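PDB 2O8R: polyphosphate kinase from Porphyromonas gingivalis, which probably catalyses the reversible transfer of the terminal phosphate of ATP onto a growing inorganic polyphosphate chain, with magnesium as cofactor. Local coordinates for residues A504-R508 and L509-R513; T521-I524 and E525-I528; N550-T553 and Q554-A558; D617-K620 and R621-Y624. The protein carries 3 engineered substitutions. All coordinates share one frame; numbering follows the deposited sequence.

Contact 1 of 4, residues A504-R508 and L509-R513. With SO4 (sulfate ion), chain E.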
# COMPACT_ATOMS: atom_id res chain seq x y z
N ALA A 504 30.30 0.79 29.49
CA ALA A 504 30.26 -0.04 28.28
C ALA A 504 30.62 -1.51 28.55
O ALA A 504 31.62 -2.02 28.06
CB ALA A 504 31.17 0.55 27.21
N ARG A 505 29.77 -2.18 29.33
CA ARG A 505 30.10 -3.49 29.91
C ARG A 505 28.87 -4.38 29.97
O ARG A 505 27.86 -4.00 30.56
CB ARG A 505 30.63 -3.32 31.34
CG ARG A 505 32.02 -2.71 31.47
CD ARG A 505 32.55 -2.87 32.89
NE ARG A 505 31.87 -2.01 33.85
CZ ARG A 505 32.34 -0.85 34.29
NH1 ARG A 505 33.51 -0.40 33.85
NH2 ARG A 505 31.65 -0.14 35.17
N PHE A 506 28.97 -5.57 29.39
CA PHE A 506 27.84 -6.50 29.39
C PHE A 506 28.21 -7.84 30.03
O PHE A 506 29.34 -8.30 29.91
CB PHE A 506 27.29 -6.66 27.96
CG PHE A 506 26.99 -5.34 27.29
CD1 PHE A 506 25.74 -4.76 27.41
CD2 PHE A 506 27.97 -4.68 26.56
CE1 PHE A 506 25.47 -3.54 26.81
CE2 PHE A 506 27.70 -3.45 25.95
CZ PHE A 506 26.45 -2.89 26.08
N SER A 507 27.25 -8.46 30.72
CA SER A 507 27.48 -9.73 31.44
C SER A 507 27.56 -10.94 30.52
O SER A 507 28.45 -11.78 30.67
CB SER A 507 26.38 -10.00 32.48
OG SER A 507 26.18 -8.89 33.33
N ARG A 508 26.61 -11.05 29.60
CA ARG A 508 26.52 -12.24 28.75
C ARG A 508 26.34 -11.83 27.31
O ARG A 508 26.73 -12.57 26.40
CB ARG A 508 25.33 -13.10 29.16
CG ARG A 508 25.24 -13.42 30.64
CD ARG A 508 26.15 -14.54 31.02
NE ARG A 508 25.69 -15.24 32.21
CZ ARG A 508 26.07 -16.46 32.55
NH1 ARG A 508 26.92 -17.13 31.78
NH2 ARG A 508 25.60 -17.02 33.66
N LEU A 509 25.77 -10.66 27.10
CA LEU A 509 25.44 -10.17 25.76
C LEU A 509 26.69 -9.77 24.97
O LEU A 509 27.67 -9.32 25.54
CB LEU A 509 24.52 -8.96 25.89
CG LEU A 509 23.77 -8.49 24.65
CD1 LEU A 509 22.93 -9.64 24.13
CD2 LEU A 509 22.93 -7.24 24.96
N LEU A 510 26.64 -9.95 23.66
CA LEU A 510 27.72 -9.48 22.80
C LEU A 510 27.24 -8.38 21.87
O LEU A 510 26.38 -8.62 21.03
CB LEU A 510 28.24 -10.61 21.94
CG LEU A 510 28.77 -11.83 22.67
CD1 LEU A 510 29.43 -12.73 21.64
CD2 LEU A 510 29.75 -11.39 23.73
N VAL A 511 27.81 -7.19 22.02
CA VAL A 511 27.47 -6.06 21.16
C VAL A 511 28.65 -5.63 20.28
O VAL A 511 29.79 -5.59 20.72
CB VAL A 511 26.95 -4.86 21.98
CG1 VAL A 511 26.38 -3.80 21.06
CG2 VAL A 511 25.89 -5.33 22.97
N ALA A 512 28.36 -5.34 19.02
CA ALA A 512 29.38 -4.96 18.06
C ALA A 512 29.94 -3.58 18.41
O ALA A 512 29.21 -2.73 18.92
CB ALA A 512 28.81 -4.97 16.65
N ARG A 513 31.23 -3.38 18.15
CA ARG A 513 31.93 -2.14 18.51
C ARG A 513 32.08 -2.03 20.03
O ARG A 513 32.40 -0.97 20.56
CB ARG A 513 31.23 -0.90 17.93
CG ARG A 513 30.91 -0.97 16.44
CD ARG A 513 30.10 0.23 15.97
NE ARG A 513 30.97 1.36 15.64
CZ ARG A 513 31.18 2.41 16.44
NH1 ARG A 513 30.59 2.50 17.62
NH2 ARG A 513 31.99 3.39 16.04
S SO4 E . 29.33 -3.77 35.63
O1 SO4 E . 28.14 -3.76 36.49
O2 SO4 E . 28.99 -4.24 34.28
O3 SO4 E . 29.86 -2.41 35.55
O4 SO4 E . 30.33 -4.67 36.20
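F506 and V511 meet where the chain turns out of a loop into strand 510-511, an edge strand of the mixed sheet in the phospholipase D-like C-terminal domain 2. The apolar part of this local contact is a CH-pi interaction: V511 CG2 lies 4.0 Å from the centroid of the F506 ring, 12° off the ring normal, and the two side chains cross at about a right angle. The torsion chi1 of V511, -170°, sets CG2 opposite its carbonyl carbon and over the ring. At the other end of F506, CB is 4.2 Å from CB of L509, so the residue packs with its CB against L509 and with its ring against V511. Flat phenylalanine suits a branched valine because the methyl can sit over its centre.

Several backbone groups at this junction bond to side chains outside it. The D489 carboxylate of helix 484-497 accepts the amides of S507, R508 and L509, while the N515 side-chain amide pairs with the backbone as a peptide group would, OD1 accepting from V511 N and ND2 donating to L509 O. The backbone of L510 bonds to A630 of strand 629-632, placing the segment in the sheet.

Charge enters at R505, whose long side chain reaches a sulfate ion, probably from the crystallisation liquor. Two neighbouring N-H groups along one edge of the guanidinium converge on a single oxygen: NE of R505 is 2.7 Å from sulfate O3, and NH2 of R505 2.9 Å from the same atom, with the N-H...O angle at NE 148°.

Contact 2 of 4, residues T521-I524 and E525-I528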
# COMPACT_ATOMS: atom_id res chain seq x y z
N THR A 521 36.96 -13.83 18.61
CA THR A 521 38.38 -14.24 18.64
C THR A 521 38.71 -15.21 19.80
O THR A 521 39.32 -16.26 19.59
CB THR A 521 39.32 -13.03 18.70
OG1 THR A 521 39.23 -12.30 17.47
CG2 THR A 521 40.76 -13.47 18.89
N ASN A 522 38.29 -14.86 21.00
CA ASN A 522 38.51 -15.72 22.16
C ASN A 522 37.91 -17.11 21.98
O ASN A 522 38.61 -18.10 22.19
CB ASN A 522 37.95 -15.06 23.42
CG ASN A 522 38.54 -13.70 23.67
OD1 ASN A 522 39.65 -13.40 23.22
ND2 ASN A 522 37.79 -12.86 24.37
N LEU A 523 36.64 -17.15 21.61
CA LEU A 523 35.92 -18.40 21.35
C LEU A 523 36.62 -19.30 20.31
O LEU A 523 36.75 -20.51 20.54
CB LEU A 523 34.49 -18.10 20.89
CG LEU A 523 33.48 -17.54 21.90
CD1 LEU A 523 32.38 -16.75 21.20
CD2 LEU A 523 32.88 -18.63 22.76
N ILE A 524 37.07 -18.72 19.20
CA ILE A 524 37.76 -19.50 18.17
C ILE A 524 39.11 -19.98 18.68
O ILE A 524 39.49 -21.14 18.47
CB ILE A 524 37.99 -18.70 16.87
CG1 ILE A 524 36.64 -18.37 16.21
CG2 ILE A 524 38.86 -19.50 15.92
CD1 ILE A 524 36.74 -17.38 15.06
N GLU A 525 39.83 -19.07 19.34
CA GLU A 525 41.13 -19.37 19.91
C GLU A 525 41.05 -20.53 20.90
O GLU A 525 41.88 -21.43 20.87
CB GLU A 525 41.72 -18.15 20.61
CG GLU A 525 42.41 -17.16 19.69
CD GLU A 525 43.50 -17.78 18.85
OE1 GLU A 525 44.06 -18.84 19.21
OE2 GLU A 525 43.82 -17.18 17.80
N ARG A 526 40.03 -20.50 21.76
CA ARG A 526 39.84 -21.55 22.75
C ARG A 526 39.77 -22.94 22.14
O ARG A 526 40.27 -23.91 22.73
CB ARG A 526 38.60 -21.28 23.59
CG ARG A 526 38.32 -22.37 24.60
CD ARG A 526 37.36 -21.91 25.65
NE ARG A 526 36.04 -21.68 25.08
CZ ARG A 526 34.95 -21.46 25.80
NH1 ARG A 526 35.02 -21.47 27.12
NH2 ARG A 526 33.79 -21.26 25.19
N GLU A 527 39.18 -23.03 20.95
CA GLU A 527 39.12 -24.30 20.22
C GLU A 527 40.49 -24.68 19.73
O GLU A 527 40.85 -25.86 19.75
CB GLU A 527 38.14 -24.25 19.03
CG GLU A 527 36.72 -23.88 19.38
CD GLU A 527 35.98 -24.96 20.14
OE1 GLU A 527 36.11 -26.15 19.76
OE2 GLU A 527 35.27 -24.60 21.12
N ILE A 528 41.27 -23.69 19.28
CA ILE A 528 42.64 -23.97 18.82
C ILE A 528 43.47 -24.56 19.95
O ILE A 528 44.11 -25.60 19.77
CB ILE A 528 43.36 -22.72 18.27
CG1 ILE A 528 42.65 -22.18 17.03
CG2 ILE A 528 44.82 -23.04 17.96
CD1 ILE A 528 43.25 -20.91 16.52
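T521 and E525 lie one turn apart on helix 516-532 and point the same way, joined by the i to i+4 bonding of an alpha helix. E525 N donates to T521 O at 2.9 Å with an N-H...O angle of 162°, and R526 N to N522 O at 2.8 Å. The carbonyl of I524 receives two donors: I528 N at 3.2 Å, again i to i+4, and E527 N through a weak i to i+3 bond at a bent angle of 126°.

Polar side-chain ends are satisfied beyond these residues. E525 OE2 forms a salt bridge with R557 of helix 549-560, and R526 NH2 one with E610 of strand 610-614. E527 is buried, and its carboxylate takes up two backbone amides, OE1 that of Y538 and OE2 that of N605; a glutamate offers two acceptor oxygens, one for each of these amides. T521 OG1 has weak bonds to G517 O and Q554 OE1.

Leucine and isoleucine suit the sheet side, where L523 and I524 pack on F603. The R526 chain starts out opposite its backbone N (chi1 177°) and runs beside L523, so that its NH2 comes 3.7 Å from L523 CD2.

Contact 3 of 4, residues N550-T553 and Q554-A558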
# COMPACT_ATOMS: atom_id res chain seq x y z
N ASN A 550 39.43 -10.88 8.08
CA ASN A 550 40.07 -11.21 9.34
C ASN A 550 39.53 -12.48 9.96
O ASN A 550 40.30 -13.39 10.25
CB ASN A 550 40.03 -10.05 10.32
CG ASN A 550 41.10 -9.02 10.02
OD1 ASN A 550 41.49 -8.83 8.86
ND2 ASN A 550 41.58 -8.35 11.05
N VAL A 551 38.22 -12.55 10.13
CA VAL A 551 37.61 -13.73 10.74
C VAL A 551 37.86 -14.95 9.86
O VAL A 551 38.08 -16.05 10.36
CB VAL A 551 36.10 -13.57 10.99
CG1 VAL A 551 35.65 -14.59 11.98
CG2 VAL A 551 35.82 -12.22 11.55
N ILE A 552 37.84 -14.76 8.54
CA ILE A 552 38.10 -15.86 7.64
C ILE A 552 39.52 -16.39 7.87
O ILE A 552 39.74 -17.60 7.94
CB ILE A 552 37.84 -15.48 6.17
CG1 ILE A 552 36.35 -15.19 5.96
CG2 ILE A 552 38.25 -16.61 5.25
CD1 ILE A 552 35.96 -14.87 4.53
N THR A 553 40.46 -15.47 8.06
CA THR A 553 41.85 -15.86 8.29
C THR A 553 42.00 -16.66 9.59
O THR A 553 42.73 -17.65 9.63
CB THR A 553 42.80 -14.63 8.29
OG1 THR A 553 42.57 -13.84 7.11
CG2 THR A 553 44.23 -15.08 8.27
N GLN A 554 41.30 -16.24 10.63
CA GLN A 554 41.24 -16.98 11.89
C GLN A 554 40.70 -18.40 11.67
O GLN A 554 41.19 -19.36 12.26
CB GLN A 554 40.39 -16.23 12.91
CG GLN A 554 40.75 -14.75 12.99
CD GLN A 554 40.03 -14.00 14.10
OE1 GLN A 554 39.42 -14.59 14.98
NE2 GLN A 554 40.12 -12.67 14.05
N LEU A 555 39.69 -18.51 10.81
CA LEU A 555 39.07 -19.79 10.54
C LEU A 555 40.07 -20.71 9.85
O LEU A 555 40.20 -21.87 10.23
CB LEU A 555 37.81 -19.62 9.69
CG LEU A 555 36.66 -18.87 10.35
CD1 LEU A 555 35.58 -18.56 9.33
CD2 LEU A 555 36.10 -19.63 11.55
N TYR A 556 40.76 -20.15 8.86
CA TYR A 556 41.83 -20.86 8.16
C TYR A 556 42.91 -21.34 9.13
O TYR A 556 43.38 -22.48 9.04
CB TYR A 556 42.50 -19.94 7.14
CG TYR A 556 41.74 -19.74 5.85
CD1 TYR A 556 41.13 -20.81 5.19
CD2 TYR A 556 41.67 -18.47 5.25
CE1 TYR A 556 40.46 -20.61 3.99
CE2 TYR A 556 41.01 -18.28 4.05
CZ TYR A 556 40.41 -19.35 3.43
OH TYR A 556 39.75 -19.14 2.25
N ARG A 557 43.30 -20.47 10.06
CA ARG A 557 44.25 -20.84 11.08
C ARG A 557 43.70 -21.92 12.02
O ARG A 557 44.45 -22.79 12.46
CB ARG A 557 44.72 -19.64 11.89
CG ARG A 557 45.62 -18.66 11.14
CD ARG A 557 45.87 -17.41 11.98
NE ARG A 557 45.83 -17.73 13.41
CZ ARG A 557 45.01 -17.17 14.30
NH1 ARG A 557 44.16 -16.21 13.94
NH2 ARG A 557 45.06 -17.57 15.56
N ALA A 558 42.41 -21.87 12.31
CA ALA A 558 41.79 -22.90 13.14
C ALA A 558 41.83 -24.23 12.42
O ALA A 558 42.17 -25.25 13.00
CB ALA A 558 40.37 -22.52 13.51
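I552 and Y556 form a side-by-side contact one turn apart on helix 549-560, the helix of the beta-alpha-beta unit that connects strands 538-543 and 564-569. Both side chains point the same way, and the CG2 methyl of I552 approaches CE2 of Y556 at 3.4 Å. That methyl stands opposite its own backbone N, on the side toward the next turn, which carries it to the tyrosine ring.

Beneath the side chains runs unbroken i to i+4 bonding. Y556 N reaches I552 O at 2.9 Å with an N-H...O angle of 167°, Q554 N bonds N550 O at 3.0 Å, L555 N donates to V551 O, and R557 N to T553 O. The hydroxyl of T553 turns back to the carbonyl of K549, a common way for threonine to satisfy itself within a helix, and Y556 OH accepts from V576 N, a polar end suited to a largely buried ring.

Different faces of the helix serve different neighbours. L555 packs on M539 and L541 of strand 538-543, and small A558 touches both M539 and I524 of helix 516-532. The ring of Y556 lies parallel to that of Y8, and I552 touches F10 in the same N-terminal segment.

Contact 4 of 4, residues D617-K620 and R621-Y624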
# COMPACT_ATOMS: atom_id res chain seq x y z
N ASP A 617 25.74 -11.25 10.39
CA ASP A 617 26.61 -12.11 9.59
C ASP A 617 28.01 -11.58 9.79
O ASP A 617 28.18 -10.50 10.34
CB ASP A 617 26.28 -12.00 8.11
CG ASP A 617 24.83 -12.20 7.82
OD1 ASP A 617 24.28 -13.23 8.26
OD2 ASP A 617 24.24 -11.34 7.16
N TRP A 618 29.02 -12.30 9.33
CA TRP A 618 30.39 -11.81 9.46
C TRP A 618 30.86 -11.18 8.16
O TRP A 618 31.66 -11.75 7.41
CB TRP A 618 31.33 -12.92 9.90
CG TRP A 618 31.03 -13.48 11.24
CD1 TRP A 618 30.24 -12.94 12.21
CD2 TRP A 618 31.56 -14.70 11.79
NE1 TRP A 618 30.22 -13.76 13.32
CE2 TRP A 618 31.03 -14.84 13.09
CE3 TRP A 618 32.42 -15.69 11.31
CZ2 TRP A 618 31.34 -15.92 13.91
CZ3 TRP A 618 32.73 -16.76 12.13
CH2 TRP A 618 32.19 -16.87 13.41
N MSE A 619 30.33 -9.99 7.88
CA MSE A 619 30.80 -9.19 6.77
C MSE A 619 31.84 -8.23 7.32
O MSE A 619 32.11 -8.24 8.51
CB MSE A 619 29.65 -8.41 6.17
CG MSE A 619 28.37 -9.19 5.99
SE MSE A 619 28.43 -10.57 4.62
CE MSE A 619 26.53 -10.59 4.15
N LYS A 620 32.41 -7.39 6.45
CA LYS A 620 33.25 -6.28 6.91
C LYS A 620 32.39 -5.25 7.64
O LYS A 620 32.63 -4.96 8.81
CB LYS A 620 33.96 -5.63 5.73
CG LYS A 620 34.89 -4.48 6.09
CD LYS A 620 36.35 -4.89 5.93
CE LYS A 620 37.09 -3.96 4.95
NZ LYS A 620 36.81 -2.52 5.20
N ARG A 621 31.36 -4.74 6.95
CA ARG A 621 30.43 -3.75 7.52
C ARG A 621 29.67 -4.20 8.79
O ARG A 621 29.31 -3.36 9.62
CB ARG A 621 29.45 -3.22 6.46
CG ARG A 621 29.93 -1.90 5.78
CD ARG A 621 28.85 -1.23 4.92
NE ARG A 621 27.92 -0.38 5.67
CZ ARG A 621 27.91 0.96 5.64
NH1 ARG A 621 28.80 1.62 4.90
NH2 ARG A 621 27.02 1.64 6.34
N ASN A 622 29.44 -5.50 8.94
CA ASN A 622 28.71 -6.02 10.10
C ASN A 622 29.46 -5.94 11.43
O ASN A 622 28.89 -5.49 12.43
CB ASN A 622 28.27 -7.46 9.84
CG ASN A 622 27.16 -7.56 8.82
OD1 ASN A 622 26.90 -6.62 8.07
ND2 ASN A 622 26.49 -8.70 8.79
N LEU A 623 30.72 -6.36 11.45
CA LEU A 623 31.49 -6.42 12.69
C LEU A 623 32.11 -5.08 13.11
O LEU A 623 32.68 -4.98 14.19
CB LEU A 623 32.61 -7.47 12.59
CG LEU A 623 32.27 -8.90 12.15
CD1 LEU A 623 33.40 -9.50 11.33
CD2 LEU A 623 31.94 -9.79 13.32
N TYR A 624 31.99 -4.06 12.25
CA TYR A 624 32.65 -2.77 12.51
C TYR A 624 31.77 -1.52 12.39
O TYR A 624 31.87 -0.61 13.21
CB TYR A 624 33.89 -2.63 11.64
CG TYR A 624 34.91 -3.74 11.83
CD1 TYR A 624 35.63 -3.86 13.01
CD2 TYR A 624 35.13 -4.68 10.83
CE1 TYR A 624 36.56 -4.88 13.19
CE2 TYR A 624 36.06 -5.71 10.99
CZ TYR A 624 36.77 -5.80 12.18
OH TYR A 624 37.68 -6.81 12.34
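K620 and Y624 touch where the backbone oxygen of K620 comes to the edge of the Y624 ring, near its plane and 3.2 Å from CD2. One face of that ring carries CB of L623, 4.1 Å above the plane and offset toward the rim. The W618 indole is met obliquely: its CD1 is 3.7 Å from CD2 of L623, in an apolar patch that includes I520 and M516 of helix 516-532. A broad tryptophan suits this junction, since it also packs on L541 and M543 and meets the ring of W601.

N622 is the third flat group. ND2 donates to the backbone O of D617 at 2.9 Å, with an N-H...O angle of 148°. The acceptor lies close to the amide plane, but the donor stands above the carbonyl plane of D617. Selenomethionine M619 runs alongside N622, its CG 3.4 Å from ND2. An asparagine is short enough to fold back from a short, weakly bonded helix onto the loop before it.

D617 OD1 is held by a salt bridge to R599 and by the N544 amide. The N622 side chain is about 6 Å from that of H439, the predicted phosphohistidine; the D617 side chain is about 6 Å from that of H597, a predicted ATP-binding residue, and about 5 Å from a bound sulfate. Their position is consistent with the loop and short helix bordering the phosphate-handling centre of a phospholipase D-like fold.

All four contacts are local and follow one another in series along the chain, none nesting or crossing. Contact 1 rounds the turn into edge strand 510-511; the chain then enters helix 516-532, where contact 2 spans adjacent turns, and later helix 549-560, which holds contact 3. Contacts 2 and 3 have centres about 10 Å apart and touch, among other places, through the E525-R557 salt bridge. Contact 4 closes the loop that follows strand 610-614 and leads into helix 620-624. It touches contact 3 where V551 packs on W618 and L623, and contact 1 through a weak bond from R513 NE to Y624 O. Contacts 2 and 3 belong to helices packed beside the sheet, while only contacts 1 and 4 come near predicted H439.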